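Local coordinates for RabGDI protein (Plasmodium falciparum 3D7, PDB 3P1W) that probably acts as a Rab GDP-dissociation inhibitor, a regulator of the Rab GTPases that direct vesicle traffic, at residues A[143-151]-A[163-171]. Numbering follows the deposited sequence.
Sequences VPATDMEAL and RCKNFYQYV
Tyr168 reaches from helix 158-173 to the loop that leads into the short helix 147-151, joining the two arms of an antiparallel helical hairpin in the all-helical part of the Rab GDI fold. The axes of segments 147-151 and 163-171 run antiparallel (169°) and approach to 7.8 Å. With CG anti to its carbonyl carbon, the tyrosine turns the edge of its ring to the loop, where Thr146 O lies in plane, 3.3 Å from Tyr168 CD2. Helices 203-213 and 226-243 back this region, Leu209 and Val213 touching Tyr168 and Tyr236 touching Ala145. Thr146 is the N-cap, its OG1 taking the N-H of Glu149; Glu149 OE1 turns back to accept from Ala145 N, one residue before the cap (2.8 Å). One turn on, the Ala150 methyl fits against Cys164 CB (4.0 Å) and against Tyr168 CD2. The aliphatic part of Lys165 runs beside Leu151, Lys165 CD to Leu151 CD2 3.8 Å, both pointing the same way. Asp147 crosses Gln169 at about a right angle, carboxylate and amide planes 71° apart. At the far end of the tyrosine, Tyr168 OH donates to Pro144 O at 2.6 Å, tilted 35° from the carbonyl plane.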
ATOM      1  N   VAL A 143      16.074   3.050  -8.656  1.00 24.86           N
ATOM      2  CA  VAL A 143      15.179   3.889  -9.423  1.00 25.02           C
ATOM      3  C   VAL A 143      15.716   5.320  -9.389  1.00 27.36           C
ATOM      4  O   VAL A 143      15.802   5.913  -8.320  1.00 27.93           O
ATOM      5  CB  VAL A 143      13.771   3.887  -8.845  1.00 24.00           C
ATOM      6  CG1 VAL A 143      12.901   4.876  -9.600  1.00 24.46           C
ATOM      7  CG2 VAL A 143      13.176   2.439  -8.889  1.00 21.39           C
ATOM      8  N   PRO A 144      16.069   5.871 -10.559  1.00 28.90           N
ATOM      9  CA  PRO A 144      16.602   7.234 -10.569  1.00 30.86           C
ATOM     10  C   PRO A 144      15.497   8.244 -10.390  1.00 31.95           C
ATOM     11  O   PRO A 144      14.413   8.098 -10.968  1.00 31.51           O
ATOM     12  CB  PRO A 144      17.253   7.356 -11.943  1.00 31.98           C
ATOM     13  CG  PRO A 144      16.591   6.351 -12.785  1.00 30.71           C
ATOM     14  CD  PRO A 144      16.060   5.262 -11.902  1.00 28.52           C
ATOM     15  N   ALA A 145      15.749   9.234  -9.540  1.00 33.44           N
ATOM     16  CA  ALA A 145      14.734  10.223  -9.216  1.00 34.67           C
ATOM     17  C   ALA A 145      15.194  11.664  -9.388  1.00 36.63           C
ATOM     18  O   ALA A 145      14.425  12.563  -9.127  1.00 37.39           O
ATOM     19  CB  ALA A 145      14.218   9.997  -7.798  1.00 34.36           C
ATOM     20  N   THR A 146      16.431  11.879  -9.826  1.00 37.90           N
ATOM     21  CA  THR A 146      16.875  13.219 -10.189  1.00 39.87           C
ATOM     22  C   THR A 146      17.540  13.170 -11.550  1.00 40.80           C
ATOM     23  O   THR A 146      17.920  12.092 -12.039  1.00 38.31           O
ATOM     24  CB  THR A 146      17.895  13.771  -9.192  1.00 41.15           C
ATOM     25  OG1 THR A 146      19.108  13.023  -9.312  1.00 41.56           O
ATOM     26  CG2 THR A 146      17.369  13.692  -7.764  1.00 42.14           C
ATOM     27  N   ASP A 147      17.691  14.347 -12.148  1.00 42.69           N
ATOM     28  CA  ASP A 147      18.341  14.465 -13.442  1.00 45.07           C
ATOM     29  C   ASP A 147      19.733  13.827 -13.399  1.00 45.57           C
ATOM     30  O   ASP A 147      20.116  13.100 -14.315  1.00 45.39           O
ATOM     31  CB  ASP A 147      18.388  15.944 -13.929  1.00 47.27           C
ATOM     32  CG  ASP A 147      19.026  16.907 -12.923  1.00 49.59           C
ATOM     33  OD1 ASP A 147      19.169  16.563 -11.729  1.00 51.17           O
ATOM     34  OD2 ASP A 147      19.382  18.035 -13.337  1.00 52.33           O
ATOM     35  N   MET A 148      20.459  14.068 -12.311  1.00 46.92           N
ATOM     36  CA  MET A 148      21.811  13.549 -12.156  1.00 48.42           C
ATOM     37  C   MET A 148      21.818  12.024 -11.986  1.00 46.54           C
ATOM     38  O   MET A 148      22.715  11.351 -12.484  1.00 46.10           O
ATOM     39  CB  MET A 148      22.517  14.236 -10.976  1.00 50.09           C
ATOM     40  CG  MET A 148      22.690  15.767 -11.130  1.00 54.52           C
ATOM     41  SD  MET A 148      23.960  16.222 -12.311  1.00 62.66           S
ATOM     42  CE  MET A 148      23.078  16.226 -13.884  1.00 60.92           C
ATOM     43  N   GLU A 149      20.804  11.482 -11.313  1.00 45.30           N
ATOM     44  CA  GLU A 149      20.685  10.029 -11.146  1.00 43.83           C
ATOM     45  C   GLU A 149      20.394   9.355 -12.482  1.00 42.80           C
ATOM     46  O   GLU A 149      20.965   8.311 -12.775  1.00 42.43           O
ATOM     47  CB  GLU A 149      19.646   9.686 -10.080  1.00 43.25           C
ATOM     48  CG  GLU A 149      20.134  10.025  -8.667  1.00 44.99           C
ATOM     49  CD  GLU A 149      19.132   9.765  -7.568  1.00 47.03           C
ATOM     50  OE1 GLU A 149      17.957   9.399  -7.833  1.00 46.61           O
ATOM     51  OE2 GLU A 149      19.534   9.935  -6.397  1.00 50.32           O
ATOM     52  N   ALA A 150      19.566   9.983 -13.311  1.00 42.68           N
ATOM     53  CA  ALA A 150      19.253   9.474 -14.645  1.00 43.02           C
ATOM     54  C   ALA A 150      20.479   9.375 -15.561  1.00 45.03           C
ATOM     55  O   ALA A 150      20.653   8.381 -16.284  1.00 44.47           O
ATOM     56  CB  ALA A 150      18.191  10.348 -15.297  1.00 43.79           C
ATOM     57  N   LEU A 151      21.332  10.400 -15.519  1.00 46.79           N
ATOM     58  CA  LEU A 151      22.493  10.481 -16.424  1.00 48.89           C
ATOM     59  C   LEU A 151      23.498   9.349 -16.159  1.00 49.00           C
ATOM     60  O   LEU A 151      24.313   9.018 -17.022  1.00 51.00           O
ATOM     61  CB  LEU A 151      23.178  11.852 -16.281  1.00 50.50           C
ATOM     62  CG  LEU A 151      24.112  12.275 -17.412  1.00 52.45           C
ATOM     63  CD1 LEU A 151      23.388  12.180 -18.741  1.00 52.57           C
ATOM     64  CD2 LEU A 151      24.650  13.694 -17.170  1.00 54.77           C
ATOM     65  N   ARG A 163      18.846  11.607 -22.589  1.00 49.13           N
ATOM     66  CA  ARG A 163      17.431  11.825 -22.877  1.00 48.80           C
ATOM     67  C   ARG A 163      16.598  11.811 -21.587  1.00 46.16           C
ATOM     68  O   ARG A 163      15.768  12.691 -21.370  1.00 45.42           O
ATOM     69  CB  ARG A 163      16.913  10.776 -23.877  1.00 49.04           C
ATOM     70  CG  ARG A 163      17.628  10.820 -25.218  1.00 52.48           C
ATOM     71  CD  ARG A 163      16.820  10.216 -26.370  1.00 54.61           C
ATOM     72  NE  ARG A 163      16.980   8.764 -26.508  1.00 54.79           N
ATOM     73  CZ  ARG A 163      17.847   8.151 -27.318  1.00 57.68           C
ATOM     74  NH1 ARG A 163      18.694   8.840 -28.074  1.00 57.63           N
ATOM     75  NH2 ARG A 163      17.882   6.821 -27.360  1.00 57.43           N
ATOM     76  N   CYS A 164      16.842  10.828 -20.721  1.00 44.05           N
ATOM     77  CA  CYS A 164      16.130  10.756 -19.442  1.00 41.97           C
ATOM     78  C   CYS A 164      16.494  11.935 -18.521  1.00 42.14           C
ATOM     79  O   CYS A 164      15.630  12.468 -17.823  1.00 40.32           O
ATOM     80  CB  CYS A 164      16.399   9.426 -18.735  1.00 40.62           C
ATOM     81  SG  CYS A 164      15.122   9.026 -17.548  1.00 40.18           S
ATOM     82  N   LYS A 165      17.756  12.375 -18.558  1.00 43.12           N
ATOM     83  CA  LYS A 165      18.169  13.575 -17.813  1.00 44.18           C
ATOM     84  C   LYS A 165      17.338  14.766 -18.273  1.00 45.12           C
ATOM     85  O   LYS A 165      16.835  15.521 -17.450  1.00 45.04           O
ATOM     86  CB  LYS A 165      19.669  13.878 -17.964  1.00 45.78           C
ATOM     87  CG  LYS A 165      20.115  15.230 -17.317  1.00 48.64           C
ATOM     88  CD  LYS A 165      21.514  15.751 -17.772  1.00 52.62           C
ATOM     89  CE  LYS A 165      21.652  15.976 -19.296  1.00 54.83           C
ATOM     90  NZ  LYS A 165      21.853  17.411 -19.748  1.00 56.48           N
ATOM     91  N   ASN A 166      17.183  14.913 -19.586  1.00 46.59           N
ATOM     92  CA  ASN A 166      16.419  16.022 -20.162  1.00 47.72           C
ATOM     93  C   ASN A 166      14.955  15.939 -19.737  1.00 46.14           C
ATOM     94  O   ASN A 166      14.322  16.951 -19.413  1.00 46.07           O
ATOM     95  CB  ASN A 166      16.529  16.033 -21.697  1.00 49.21           C
ATOM     96  CG  ASN A 166      17.934  16.397 -22.195  1.00 52.21           C
ATOM     97  OD1 ASN A 166      18.648  17.202 -21.584  1.00 53.73           O
ATOM     98  ND2 ASN A 166      18.328  15.806 -23.328  1.00 53.00           N
ATOM     99  N   PHE A 167      14.423  14.721 -19.706  1.00 43.75           N
ATOM    100  CA  PHE A 167      13.050  14.512 -19.271  1.00 42.53           C
ATOM    101  C   PHE A 167      12.870  14.934 -17.816  1.00 41.99           C
ATOM    102  O   PHE A 167      11.953  15.672 -17.492  1.00 42.37           O
ATOM    103  CB  PHE A 167      12.647  13.053 -19.470  1.00 40.95           C
ATOM    104  CG  PHE A 167      11.265  12.747 -19.001  1.00 39.59           C
ATOM    105  CD1 PHE A 167      10.174  13.311 -19.635  1.00 40.38           C
ATOM    106  CD2 PHE A 167      11.051  11.895 -17.931  1.00 38.31           C
ATOM    107  CE1 PHE A 167       8.878  13.035 -19.210  1.00 41.12           C
ATOM    108  CE2 PHE A 167       9.754  11.613 -17.505  1.00 36.51           C
ATOM    109  CZ  PHE A 167       8.673  12.198 -18.153  1.00 38.87           C
ATOM    110  N   TYR A 168      13.745  14.470 -16.935  1.00 41.75           N
ATOM    111  CA  TYR A 168      13.653  14.854 -15.530  1.00 41.15           C
ATOM    112  C   TYR A 168      13.824  16.362 -15.319  1.00 43.05           C
ATOM    113  O   TYR A 168      13.144  16.950 -14.487  1.00 43.47           O
ATOM    114  CB  TYR A 168      14.649  14.076 -14.678  1.00 40.25           C
ATOM    115  CG  TYR A 168      14.181  12.680 -14.268  1.00 38.45           C
ATOM    116  CD1 TYR A 168      12.881  12.225 -14.520  1.00 39.50           C
ATOM    117  CD2 TYR A 168      15.019  11.846 -13.566  1.00 38.79           C
ATOM    118  CE1 TYR A 168      12.469  10.949 -14.105  1.00 38.66           C
ATOM    119  CE2 TYR A 168      14.626  10.591 -13.158  1.00 37.89           C
ATOM    120  CZ  TYR A 168      13.357  10.137 -13.418  1.00 37.91           C
ATOM    121  OH  TYR A 168      12.991   8.862 -12.980  1.00 34.79           O
ATOM    122  N   GLN A 169      14.732  16.980 -16.061  1.00 44.18           N
ATOM    123  CA  GLN A 169      14.877  18.436 -16.006  1.00 46.02           C
ATOM    124  C   GLN A 169      13.563  19.124 -16.372  1.00 46.95           C
ATOM    125  O   GLN A 169      13.094  19.994 -15.640  1.00 48.39           O
ATOM    126  CB  GLN A 169      16.030  18.910 -16.896  0.50 47.17           C
ATOM    127  CG  GLN A 169      17.395  18.602 -16.314  0.50 46.29           C
ATOM    128  CD  GLN A 169      18.528  19.035 -17.226  0.50 46.54           C
ATOM    129  OE1 GLN A 169      18.302  19.695 -18.236  0.50 47.39           O
ATOM    130  NE2 GLN A 169      19.749  18.664 -16.873  0.50 45.53           N
ATOM    131  N   TYR A 170      12.959  18.700 -17.478  1.00 47.01           N
ATOM    132  CA  TYR A 170      11.652  19.219 -17.903  1.00 47.64           C
ATOM    133  C   TYR A 170      10.586  19.088 -16.820  1.00 46.64           C
ATOM    134  O   TYR A 170       9.920  20.070 -16.486  1.00 46.69           O
ATOM    135  CB  TYR A 170      11.182  18.501 -19.172  1.00 47.33           C
ATOM    136  CG  TYR A 170       9.821  18.947 -19.695  1.00 47.83           C
ATOM    137  CD1 TYR A 170       9.656  20.190 -20.313  1.00 49.40           C
ATOM    138  CD2 TYR A 170       8.719  18.106 -19.621  1.00 45.74           C
ATOM    139  CE1 TYR A 170       8.405  20.590 -20.814  1.00 49.46           C
ATOM    140  CE2 TYR A 170       7.474  18.490 -20.111  1.00 46.60           C
ATOM    141  CZ  TYR A 170       7.324  19.734 -20.715  1.00 48.91           C
ATOM    142  OH  TYR A 170       6.080  20.090 -21.193  1.00 48.95           O
ATOM    143  N   VAL A 171      10.423  17.880 -16.269  1.00 44.87           N
ATOM    144  CA  VAL A 171       9.385  17.642 -15.260  1.00 44.61           C
ATOM    145  C   VAL A 171       9.652  18.470 -14.004  1.00 46.02           C
ATOM    146  O   VAL A 171       8.732  19.005 -13.390  1.00 45.54           O
ATOM    147  CB  VAL A 171       9.296  16.138 -14.868  1.00 42.26           C
ATOM    148  CG1 VAL A 171       8.237  15.927 -13.789  1.00 42.44           C
ATOM    149  CG2 VAL A 171       8.987  15.294 -16.089  1.00 41.22           C
TER